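Local coordinates for protein angiotensin-converting enzyme (Anopheles gambiae, PDB 6S1Y) that probably cleaves peptides near their C-terminal end as a zinc metalloprotease of the angiotensin-converting enzyme family, at residues V387-S392 with V502-F507; L429-F434 with L495-S500; F434-D439 with S464-V469; K485-V488 with E493-R496. All blocks are in the same frame, centred on the assembly; numbering follows the deposited sequence.

How the contacts relate
All four contacts are buried, gathered round or next to the zinc and ligand site of a largely helical metallopeptidase. Contacts 1, 2 and 4 all draw on helix 495-514, and helix 431-447 serves both contact 2 and contact 3, which share Phe434. Contact 1 is a helix crossing in the zinc second shell, with one amide-carboxylate bond across it. Contact 2 is aromatic and aliphatic packing whose Tyr497 also grips the ligand. Contact 4 is a polar part of the pocket, where lysine and tyrosine hold a ligand carboxylate. Contact 3 lies farthest from the chain centre and is ring packing on a helix that borders the pocket; its Asp439 bonds to the backbone of contact 4.

Contact 1: V387-S392 with V502-F507; sequences VGDVLS and VIQFQF
Helices 381-395 and 495-514 cross here at -58°, their short axes 9.1 Å apart at closest approach, and Val390 faces Gln504 where the backbones come nearest. This helix pair forms part of the second shell of the gluzincin zinc site: Asp389 OD1 accepts a hydrogen bond from ND1 of His357, a zinc ligand, so the carboxylate links that ligand to the helix opposite. Its other oxygen is used across the contact. Gln504 NE2 donates to Asp389 OD2 over 3.1 Å, arriving on the anti lone pair with an N-H...O angle of 149°, and the amide and carboxylate planes stand 57° apart. Gln504 CG sits between its backbone N and carbonyl carbon, and the chain then runs out extended, bringing the amide up against the aspartate; Asp389 CB lies 3.3 Å from Gln504 NE2. The same NE2 also makes a weak hydrogen bond to Ser500 O, one turn back on its own helix. On the apolar side of the crossing Val390 does the touching with a single methyl. CG2 enters at the edge of the Phe507 ring, near its plane, and packs against Phe507 CB at 3.6 Å, while also resting 3.6 Å from Gln504 O.

Contact 2: L429-F434 with L495-S500; sequences LVFLPF and LRYFVS. With KSN ((2~{S})-2-[[(4~{S})-4-azanyl-5-oxidanyl-5-oxidanylidene-pentanoyl]amino]pentanedioic acid), chain H.
Phe498 meets one residue in two ways: the Leu432 carbonyl oxygen lies in the plane of its ring, at the edge, while the side chain of the same leucine covers a face. The contact joins helix 431-447 to helix 495-514 beside the ligand pocket of this peptidase of the angiotensin-converting enzyme family. Leu432 O stands 3.4 Å from Phe498 CD2, and Leu432 CD2 makes a CH-pi contact 4.2 Å from the ring centroid, 17° off the normal. Phe498 CG lies anti to the backbone N (chi1 -177°), which swings the ring across to the leucine. Nearer the pocket, the far edge of Phe431 presses on the root of Tyr497, with Phe431 CZ 3.6 Å from Tyr497 CB. The tyrosine starts toward helix 431-447, but its ring turns away to the ligand, and the ligand amine N01 stands over one of its faces. Arg496 CG lies over the opposite face. The phenol lies close to the zinc ion, and Tyr497 is also near Glu385, one of the metal's ligands. The tyrosine hydroxyl donates to a ligand carboxylate oxygen that sits in the plane of the ring, at its edge: Tyr497 OH to KSN O15, 2.7 Å.

Contact 3: F434-D439 with S464-V469; sequences FAYTLD and SRYSGV
Tyr466 offers one face of its ring to the edge of Tyr436, a T-shaped pair with centroids 5.2 Å apart and planes at 78°. Tyr436 CE2 points at the middle of that face, 3.8 Å from Tyr466 CE1 and much the same distance from the atoms round it. The far face is covered by Arg465 CG, so the ring is sandwiched between an aromatic edge and an aliphatic stem. Tyr436 reaches across because its CG lies anti to the backbone N (chi1 177°); the hydroxyl beyond bonds to Asp208 and to Lys440, which would hold the ring in this rotation. One residue along, the methyl of Thr437 packs on the stem of Tyr466: Thr437 CG2 touches Tyr466 CB at 3.5 Å. The threonine hydroxyl is turned back to its own helix, where Thr437 OG1 donates to Phe434 O over 2.7 Å. That carbonyl also accepts from Leu438 N, so two donors share it. At the other end Ser467 OG lies 3.7 Å from Phe434 N, while the serine hydroxyl hydrogen-bonds to Arg463. Helix 455-467 ends here: Gly468 leaves the helix with positive phi, and the chain enters short strand 469-470, paired in parallel with strand 244-245. This is interhelical packing of the mostly helical angiotensin-converting enzyme fold, joining helix 431-447, which borders the ligand pocket, to helix 455-467.

Contact 4: K485-V488 with E493-R496; sequences KYHV and EYLR. With KSN ((2~{S})-2-[[(4~{S})-4-azanyl-5-oxidanyl-5-oxidanylidene-pentanoyl]amino]pentanedioic acid), chain H.
Lys485, Tyr494 and His487 build a carboxylate-binding corner of the ligand pocket. In peptidases of this family the corresponding lysine and tyrosine receive the C-terminal carboxylate of a substrate; here they hold the alpha-carboxylate of the residue with the amino group in a gamma-linked diglutamate. Lys485 NZ donates to KSN O19 at 2.9 Å, and Tyr494 OH donates to the same oxygen at 2.6 Å, so these two segments give it two donors. Gln255 bonds to both the lysine and the ligand, and the lysine chain bends at chi2 (65°). The edge of Tyr494 stands on one face of His487, a T-shaped pair with planes at 90° and Tyr494 CD1 3.5 Å from His487 CG. Tyr486 covers the opposite face, which leaves the imidazole clamped between two tyrosines. At the rim, His487 NE2 probably hydrogen-bonds to Tyr497 OH. Beyond the pocket, Glu493 OE1 caps the next helix: Arg496 N donates to it at 2.8 Å, and Arg496 NE reaches it from the opposite face of the carboxylate plane in a salt bridge. The turn connects short helix 486-489 to helix 495-514, with Tyr494 packed on helix 431-447 and Arg496 on helix 381-395.

Contact 1: V387-S392 with V502-F507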
# COMPACT_ATOMS: atom_id res chain seq x y z
N VAL A 387 -8.21 -4.18 4.23
CA VAL A 387 -9.11 -4.16 5.38
C VAL A 387 -9.37 -2.72 5.85
O VAL A 387 -10.52 -2.30 5.98
CB VAL A 387 -8.56 -5.01 6.54
CG1 VAL A 387 -9.43 -4.80 7.77
CG2 VAL A 387 -8.47 -6.47 6.15
N GLY A 388 -8.31 -1.99 6.19
CA GLY A 388 -8.49 -0.64 6.66
C GLY A 388 -9.07 0.28 5.60
O GLY A 388 -9.81 1.22 5.92
N ASP A 389 -8.73 0.04 4.33
CA ASP A 389 -9.25 0.89 3.26
C ASP A 389 -10.76 0.76 3.14
O ASP A 389 -11.45 1.74 2.81
CB ASP A 389 -8.55 0.57 1.94
CG ASP A 389 -7.12 1.13 1.88
OD1 ASP A 389 -6.66 1.78 2.86
OD2 ASP A 389 -6.47 0.90 0.83
N VAL A 390 -11.32 -0.42 3.43
CA VAL A 390 -12.78 -0.56 3.44
C VAL A 390 -13.39 0.39 4.46
O VAL A 390 -14.36 1.10 4.17
CB VAL A 390 -13.19 -2.02 3.70
CG1 VAL A 390 -14.67 -2.11 4.03
CG2 VAL A 390 -12.84 -2.89 2.48
N LEU A 391 -12.82 0.44 5.66
CA LEU A 391 -13.31 1.42 6.63
C LEU A 391 -13.14 2.83 6.08
O LEU A 391 -14.05 3.67 6.21
CB LEU A 391 -12.59 1.30 7.97
CG LEU A 391 -12.70 0.00 8.78
CD1 LEU A 391 -12.59 0.27 10.28
CD2 LEU A 391 -13.96 -0.73 8.45
N SER A 392 -11.98 3.13 5.47
CA SER A 392 -11.75 4.48 4.98
C SER A 392 -12.78 4.88 3.93
O SER A 392 -13.13 6.07 3.83
CB SER A 392 -10.35 4.60 4.38
OG SER A 392 -9.37 4.59 5.40
N VAL A 502 -8.70 -2.98 -6.02
CA VAL A 502 -9.83 -3.63 -6.69
C VAL A 502 -10.78 -4.27 -5.66
O VAL A 502 -11.98 -3.95 -5.61
CB VAL A 502 -9.34 -4.68 -7.70
CG1 VAL A 502 -10.56 -5.36 -8.35
CG2 VAL A 502 -8.42 -4.06 -8.73
N ILE A 503 -10.28 -5.21 -4.86
CA ILE A 503 -11.19 -6.03 -4.06
C ILE A 503 -11.81 -5.22 -2.93
O ILE A 503 -12.90 -5.55 -2.46
CB ILE A 503 -10.52 -7.29 -3.46
CG1 ILE A 503 -9.49 -6.91 -2.39
CG2 ILE A 503 -9.88 -8.09 -4.56
CD1 ILE A 503 -8.74 -8.11 -1.87
N GLN A 504 -11.14 -4.17 -2.46
CA GLN A 504 -11.74 -3.41 -1.38
C GLN A 504 -13.12 -2.88 -1.78
O GLN A 504 -13.97 -2.66 -0.90
CB GLN A 504 -10.84 -2.27 -0.91
CG GLN A 504 -10.74 -1.06 -1.85
CD GLN A 504 -9.73 -0.02 -1.32
OE1 GLN A 504 -10.08 1.11 -1.05
NE2 GLN A 504 -8.48 -0.43 -1.19
N PHE A 505 -13.37 -2.66 -3.07
CA PHE A 505 -14.70 -2.19 -3.45
C PHE A 505 -15.69 -3.35 -3.49
O PHE A 505 -16.89 -3.15 -3.26
CB PHE A 505 -14.64 -1.45 -4.80
CG PHE A 505 -13.89 -0.14 -4.72
CD1 PHE A 505 -12.52 -0.09 -4.92
CD2 PHE A 505 -14.55 1.03 -4.40
CE1 PHE A 505 -11.83 1.12 -4.81
CE2 PHE A 505 -13.86 2.24 -4.29
CZ PHE A 505 -12.51 2.28 -4.49
N GLN A 506 -15.21 -4.57 -3.76
CA GLN A 506 -16.05 -5.76 -3.58
C GLN A 506 -16.43 -5.95 -2.12
O GLN A 506 -17.59 -6.21 -1.80
CB GLN A 506 -15.33 -6.98 -4.14
CG GLN A 506 -15.02 -6.87 -5.62
CD GLN A 506 -14.33 -8.07 -6.18
OE1 GLN A 506 -13.12 -8.04 -6.45
NE2 GLN A 506 -15.08 -9.14 -6.38
N PHE A 507 -15.46 -5.81 -1.21
CA PHE A 507 -15.72 -5.92 0.22
C PHE A 507 -16.67 -4.81 0.68
O PHE A 507 -17.64 -5.06 1.41
CB PHE A 507 -14.40 -5.83 1.00
CG PHE A 507 -13.44 -6.98 0.76
CD1 PHE A 507 -13.86 -8.17 0.18
CD2 PHE A 507 -12.12 -6.88 1.15
CE1 PHE A 507 -12.98 -9.22 0.00
CE2 PHE A 507 -11.23 -7.93 0.97
CZ PHE A 507 -11.65 -9.09 0.39

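Contact 2: L429-F434 with L495-S500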
# COMPACT_ATOMS: atom_id res chain seq x y z
N LEU A 429 -8.68 6.32 -7.61
CA LEU A 429 -8.66 5.68 -8.92
C LEU A 429 -7.28 5.80 -9.56
O LEU A 429 -6.81 4.84 -10.17
CB LEU A 429 -9.73 6.28 -9.82
CG LEU A 429 -9.76 5.59 -11.18
CD1 LEU A 429 -10.28 4.18 -11.05
CD2 LEU A 429 -10.60 6.38 -12.13
N VAL A 430 -6.62 6.95 -9.43
CA VAL A 430 -5.34 7.15 -10.11
C VAL A 430 -4.25 6.23 -9.58
O VAL A 430 -3.19 6.08 -10.23
CB VAL A 430 -4.87 8.61 -10.00
CG1 VAL A 430 -5.94 9.56 -10.51
CG2 VAL A 430 -4.51 8.94 -8.59
N PHE A 431 -4.45 5.62 -8.42
CA PHE A 431 -3.40 4.80 -7.80
C PHE A 431 -3.24 3.46 -8.50
O PHE A 431 -2.14 2.89 -8.52
CB PHE A 431 -3.74 4.66 -6.30
CG PHE A 431 -2.84 3.72 -5.56
CD1 PHE A 431 -1.62 4.13 -5.08
CD2 PHE A 431 -3.26 2.43 -5.30
CE1 PHE A 431 -0.80 3.27 -4.40
CE2 PHE A 431 -2.43 1.55 -4.63
CZ PHE A 431 -1.21 1.98 -4.19
N LEU A 432 -4.29 2.94 -9.10
CA LEU A 432 -4.20 1.61 -9.70
C LEU A 432 -3.17 1.52 -10.82
O LEU A 432 -2.30 0.63 -10.76
CB LEU A 432 -5.59 1.17 -10.18
CG LEU A 432 -6.46 0.82 -8.97
CD1 LEU A 432 -7.84 1.35 -9.12
CD2 LEU A 432 -6.51 -0.68 -8.78
N PRO A 433 -3.17 2.40 -11.82
CA PRO A 433 -2.07 2.37 -12.79
C PRO A 433 -0.71 2.52 -12.15
O PRO A 433 0.25 1.88 -12.58
CB PRO A 433 -2.39 3.54 -13.74
CG PRO A 433 -3.91 3.79 -13.52
CD PRO A 433 -4.15 3.46 -12.10
N PHE A 434 -0.58 3.37 -11.14
CA PHE A 434 0.70 3.48 -10.45
C PHE A 434 1.11 2.15 -9.86
O PHE A 434 2.23 1.68 -10.08
CB PHE A 434 0.61 4.53 -9.35
CG PHE A 434 1.85 4.61 -8.49
CD1 PHE A 434 2.93 5.38 -8.88
CD2 PHE A 434 1.92 3.91 -7.31
CE1 PHE A 434 4.06 5.47 -8.10
CE2 PHE A 434 3.04 3.98 -6.52
CZ PHE A 434 4.11 4.76 -6.91
N LEU A 495 2.20 -5.33 -5.68
CA LEU A 495 0.93 -5.76 -6.28
C LEU A 495 -0.15 -5.93 -5.22
O LEU A 495 -1.34 -5.79 -5.53
CB LEU A 495 1.12 -7.05 -7.06
CG LEU A 495 -0.11 -7.39 -7.91
CD1 LEU A 495 -0.07 -6.61 -9.21
CD2 LEU A 495 -0.21 -8.88 -8.18
N ARG A 496 0.22 -6.21 -3.97
CA ARG A 496 -0.76 -6.24 -2.88
C ARG A 496 -1.68 -5.02 -2.92
O ARG A 496 -2.88 -5.13 -2.63
CB ARG A 496 -0.05 -6.31 -1.52
CG ARG A 496 0.97 -5.20 -1.29
CD ARG A 496 1.82 -5.44 -0.03
NE ARG A 496 2.65 -6.63 -0.14
CZ ARG A 496 3.40 -7.11 0.87
NH1 ARG A 496 3.40 -6.47 2.02
NH2 ARG A 496 4.13 -8.21 0.72
N TYR A 497 -1.14 -3.83 -3.24
CA TYR A 497 -1.95 -2.62 -3.19
C TYR A 497 -2.86 -2.52 -4.42
O TYR A 497 -4.00 -2.07 -4.31
CB TYR A 497 -1.06 -1.39 -3.04
CG TYR A 497 -0.14 -1.44 -1.83
CD1 TYR A 497 -0.60 -1.13 -0.54
CD2 TYR A 497 1.19 -1.80 -1.97
CE1 TYR A 497 0.24 -1.18 0.55
CE2 TYR A 497 2.04 -1.87 -0.88
CZ TYR A 497 1.56 -1.56 0.38
OH TYR A 497 2.40 -1.61 1.46
N PHE A 498 -2.40 -2.98 -5.57
CA PHE A 498 -3.28 -3.07 -6.73
C PHE A 498 -4.47 -3.98 -6.45
O PHE A 498 -5.63 -3.61 -6.69
CB PHE A 498 -2.48 -3.58 -7.95
CG PHE A 498 -3.29 -3.64 -9.22
CD1 PHE A 498 -4.13 -4.71 -9.48
CD2 PHE A 498 -3.21 -2.61 -10.14
CE1 PHE A 498 -4.87 -4.76 -10.65
CE2 PHE A 498 -3.96 -2.65 -11.31
CZ PHE A 498 -4.80 -3.73 -11.56
N VAL A 499 -4.20 -5.17 -5.94
CA VAL A 499 -5.28 -6.10 -5.62
C VAL A 499 -6.22 -5.49 -4.59
O VAL A 499 -7.44 -5.52 -4.75
CB VAL A 499 -4.69 -7.44 -5.14
CG1 VAL A 499 -5.77 -8.40 -4.73
CG2 VAL A 499 -3.88 -8.06 -6.25
N SER A 500 -5.65 -4.90 -3.53
CA SER A 500 -6.47 -4.23 -2.53
C SER A 500 -7.41 -3.20 -3.14
O SER A 500 -8.57 -3.10 -2.76
CB SER A 500 -5.57 -3.53 -1.51
OG SER A 500 -6.36 -2.69 -0.70
C10 KSN H . 5.70 -2.61 5.37
C13 KSN H . 1.55 -0.65 4.64
C17 KSN H . 2.00 3.86 -0.08
C02 KSN H . 0.71 3.28 0.50
C03 KSN H . 0.88 2.21 1.59
C04 KSN H . 2.21 2.19 2.33
C05 KSN H . 2.12 2.41 3.86
C07 KSN H . 2.93 0.03 4.46
C08 KSN H . 4.04 -0.61 5.28
C09 KSN H . 4.40 -2.03 4.80
N01 KSN H . -0.10 2.68 -0.57
N06 KSN H . 2.53 1.39 4.84
O11 KSN H . 6.57 -1.83 5.87
O12 KSN H . 5.94 -3.87 5.35
O14 KSN H . 0.83 -0.29 5.60
O15 KSN H . 1.13 -1.51 3.84
O16 KSN H . 1.78 3.48 4.27
O18 KSN H . 2.52 4.84 0.52
O19 KSN H . 2.58 3.43 -1.11

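Contact 3: F434-D439 with S464-V469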
# COMPACT_ATOMS: atom_id res chain seq x y z
N PHE A 434 -0.58 3.37 -11.14
CA PHE A 434 0.70 3.48 -10.45
C PHE A 434 1.11 2.15 -9.86
O PHE A 434 2.23 1.68 -10.08
CB PHE A 434 0.61 4.53 -9.35
CG PHE A 434 1.85 4.61 -8.49
CD1 PHE A 434 2.93 5.38 -8.88
CD2 PHE A 434 1.92 3.91 -7.31
CE1 PHE A 434 4.06 5.47 -8.10
CE2 PHE A 434 3.04 3.98 -6.52
CZ PHE A 434 4.11 4.76 -6.91
N ALA A 435 0.24 1.54 -9.04
CA ALA A 435 0.60 0.29 -8.36
C ALA A 435 0.96 -0.78 -9.38
O ALA A 435 1.93 -1.51 -9.20
CB ALA A 435 -0.56 -0.16 -7.47
N TYR A 436 0.21 -0.85 -10.48
CA TYR A 436 0.50 -1.79 -11.55
C TYR A 436 1.92 -1.63 -12.09
O TYR A 436 2.65 -2.61 -12.24
CB TYR A 436 -0.52 -1.61 -12.69
CG TYR A 436 -0.30 -2.47 -13.91
CD1 TYR A 436 -0.52 -3.85 -13.87
CD2 TYR A 436 0.07 -1.91 -15.14
CE1 TYR A 436 -0.35 -4.63 -15.02
CE2 TYR A 436 0.23 -2.67 -16.26
CZ TYR A 436 0.04 -4.03 -16.21
OH TYR A 436 0.21 -4.79 -17.36
N THR A 437 2.34 -0.39 -12.37
CA THR A 437 3.63 -0.19 -13.01
C THR A 437 4.79 -0.57 -12.09
O THR A 437 5.87 -0.92 -12.58
CB THR A 437 3.82 1.27 -13.45
OG1 THR A 437 3.61 2.13 -12.34
CG2 THR A 437 2.84 1.65 -14.54
N LEU A 438 4.62 -0.48 -10.78
CA LEU A 438 5.75 -0.76 -9.89
C LEU A 438 6.15 -2.23 -9.95
O LEU A 438 7.35 -2.55 -9.98
CB LEU A 438 5.42 -0.36 -8.46
CG LEU A 438 5.63 1.08 -8.04
CD1 LEU A 438 5.80 1.15 -6.53
CD2 LEU A 438 6.86 1.67 -8.72
N ASP A 439 5.19 -3.15 -9.93
CA ASP A 439 5.58 -4.55 -10.02
C ASP A 439 5.73 -5.02 -11.45
O ASP A 439 6.57 -5.89 -11.72
CB ASP A 439 4.60 -5.42 -9.23
CG ASP A 439 4.98 -5.45 -7.72
OD1 ASP A 439 5.94 -4.74 -7.35
OD2 ASP A 439 4.35 -6.19 -6.92
N SER A 464 5.10 6.57 -17.84
CA SER A 464 4.42 7.40 -18.83
C SER A 464 3.31 6.61 -19.52
O SER A 464 2.18 7.11 -19.65
CB SER A 464 5.43 7.94 -19.84
OG SER A 464 4.80 8.68 -20.87
N ARG A 465 3.58 5.38 -19.91
CA ARG A 465 2.58 4.62 -20.67
C ARG A 465 1.30 4.44 -19.87
O ARG A 465 0.19 4.68 -20.37
CB ARG A 465 3.14 3.27 -21.10
CG ARG A 465 2.05 2.33 -21.63
CD ARG A 465 2.58 1.32 -22.65
NE ARG A 465 1.48 0.44 -23.09
CZ ARG A 465 0.58 0.76 -24.02
NH1 ARG A 465 -0.37 -0.11 -24.34
NH2 ARG A 465 0.63 1.94 -24.63
N TYR A 466 1.42 4.04 -18.61
CA TYR A 466 0.22 3.69 -17.87
C TYR A 466 -0.33 4.81 -17.01
O TYR A 466 -1.54 4.82 -16.74
CB TYR A 466 0.49 2.43 -17.04
CG TYR A 466 0.72 1.23 -17.93
CD1 TYR A 466 -0.34 0.59 -18.56
CD2 TYR A 466 2.01 0.77 -18.19
CE1 TYR A 466 -0.13 -0.50 -19.39
CE2 TYR A 466 2.23 -0.32 -19.04
CZ TYR A 466 1.15 -0.94 -19.63
OH TYR A 466 1.35 -2.01 -20.47
N SER A 467 0.50 5.79 -16.60
CA SER A 467 -0.01 6.86 -15.75
C SER A 467 0.01 8.22 -16.42
O SER A 467 -0.65 9.13 -15.94
CB SER A 467 0.79 6.97 -14.45
OG SER A 467 0.54 5.86 -13.63
N GLY A 468 0.75 8.37 -17.52
CA GLY A 468 0.76 9.65 -18.20
C GLY A 468 1.34 10.76 -17.36
O GLY A 468 0.84 11.89 -17.40
N VAL A 469 2.40 10.47 -16.58
CA VAL A 469 3.12 11.47 -15.80
C VAL A 469 4.61 11.30 -16.10
O VAL A 469 5.06 10.23 -16.52
CB VAL A 469 2.86 11.36 -14.28
CG1 VAL A 469 1.38 11.43 -14.02
CG2 VAL A 469 3.45 10.09 -13.71

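Contact 4: K485-V488 with E493-R496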
# COMPACT_ATOMS: atom_id res chain seq x y z
N LYS A 485 11.31 5.24 -4.11
CA LYS A 485 10.01 4.83 -3.58
C LYS A 485 10.26 3.79 -2.50
O LYS A 485 11.01 2.82 -2.73
CB LYS A 485 9.13 4.28 -4.70
CG LYS A 485 7.83 3.67 -4.26
CD LYS A 485 6.90 4.68 -3.63
CE LYS A 485 5.68 4.00 -3.02
NZ LYS A 485 4.95 4.90 -2.03
N TYR A 486 9.65 3.99 -1.32
CA TYR A 486 9.99 3.21 -0.14
C TYR A 486 10.01 1.72 -0.46
O TYR A 486 11.00 1.04 -0.19
CB TYR A 486 8.99 3.47 1.02
CG TYR A 486 9.25 2.54 2.21
CD1 TYR A 486 10.33 2.74 3.05
CD2 TYR A 486 8.44 1.44 2.44
CE1 TYR A 486 10.59 1.88 4.12
CE2 TYR A 486 8.70 0.56 3.52
CZ TYR A 486 9.78 0.80 4.35
OH TYR A 486 10.06 -0.03 5.41
N HIS A 487 8.92 1.21 -1.04
CA HIS A 487 8.76 -0.24 -1.18
C HIS A 487 9.81 -0.86 -2.10
O HIS A 487 10.03 -2.08 -2.04
CB HIS A 487 7.36 -0.56 -1.70
CG HIS A 487 6.27 -0.05 -0.83
ND1 HIS A 487 6.12 1.29 -0.57
CD2 HIS A 487 5.32 -0.69 -0.11
CE1 HIS A 487 5.10 1.46 0.25
NE2 HIS A 487 4.60 0.27 0.55
N VAL A 488 10.44 -0.06 -2.95
CA VAL A 488 11.51 -0.58 -3.78
C VAL A 488 12.79 -0.72 -2.96
O VAL A 488 13.42 -1.78 -2.95
CB VAL A 488 11.72 0.33 -5.01
CG1 VAL A 488 12.91 -0.13 -5.82
CG2 VAL A 488 10.48 0.33 -5.91
N GLU A 493 6.85 -6.20 -1.86
CA GLU A 493 5.97 -6.42 -3.01
C GLU A 493 4.88 -5.36 -3.04
O GLU A 493 4.37 -4.95 -2.00
CB GLU A 493 5.37 -7.83 -2.89
CG GLU A 493 4.64 -8.31 -4.10
CD GLU A 493 3.14 -8.16 -3.97
OE1 GLU A 493 2.69 -7.35 -3.15
OE2 GLU A 493 2.43 -8.87 -4.70
N TYR A 494 4.54 -4.87 -4.25
CA TYR A 494 3.57 -3.78 -4.37
C TYR A 494 2.26 -4.18 -5.01
O TYR A 494 1.28 -3.44 -4.89
CB TYR A 494 4.16 -2.60 -5.15
CG TYR A 494 3.63 -1.23 -4.70
CD1 TYR A 494 4.11 -0.63 -3.55
CD2 TYR A 494 2.67 -0.56 -5.45
CE1 TYR A 494 3.64 0.61 -3.15
CE2 TYR A 494 2.20 0.67 -5.06
CZ TYR A 494 2.68 1.24 -3.90
OH TYR A 494 2.20 2.46 -3.54
N LEU A 495 2.20 -5.33 -5.68
CA LEU A 495 0.93 -5.76 -6.28
C LEU A 495 -0.15 -5.93 -5.22
O LEU A 495 -1.34 -5.79 -5.53
CB LEU A 495 1.12 -7.05 -7.06
CG LEU A 495 -0.11 -7.39 -7.91
CD1 LEU A 495 -0.07 -6.61 -9.21
CD2 LEU A 495 -0.21 -8.88 -8.18
N ARG A 496 0.22 -6.21 -3.97
CA ARG A 496 -0.76 -6.24 -2.88
C ARG A 496 -1.68 -5.02 -2.92
O ARG A 496 -2.88 -5.13 -2.63
CB ARG A 496 -0.05 -6.31 -1.52
CG ARG A 496 0.97 -5.20 -1.29
CD ARG A 496 1.82 -5.44 -0.03
NE ARG A 496 2.65 -6.63 -0.14
CZ ARG A 496 3.40 -7.11 0.87
NH1 ARG A 496 3.40 -6.47 2.02
NH2 ARG A 496 4.13 -8.21 0.72
C10 KSN H . 5.70 -2.61 5.37
C13 KSN H . 1.55 -0.65 4.64
C17 KSN H . 2.00 3.86 -0.08
C02 KSN H . 0.71 3.28 0.50
C03 KSN H . 0.88 2.21 1.59
C04 KSN H . 2.21 2.19 2.33
C05 KSN H . 2.12 2.41 3.86
C07 KSN H . 2.93 0.03 4.46
C08 KSN H . 4.04 -0.61 5.28
C09 KSN H . 4.40 -2.03 4.80
N01 KSN H . -0.10 2.68 -0.57
N06 KSN H . 2.53 1.39 4.84
O11 KSN H . 6.57 -1.83 5.87
O12 KSN H . 5.94 -3.87 5.35
O14 KSN H . 0.83 -0.29 5.60
O15 KSN H . 1.13 -1.51 3.84
O16 KSN H . 1.78 3.48 4.27
O18 KSN H . 2.52 4.84 0.52
O19 KSN H . 2.58 3.43 -1.11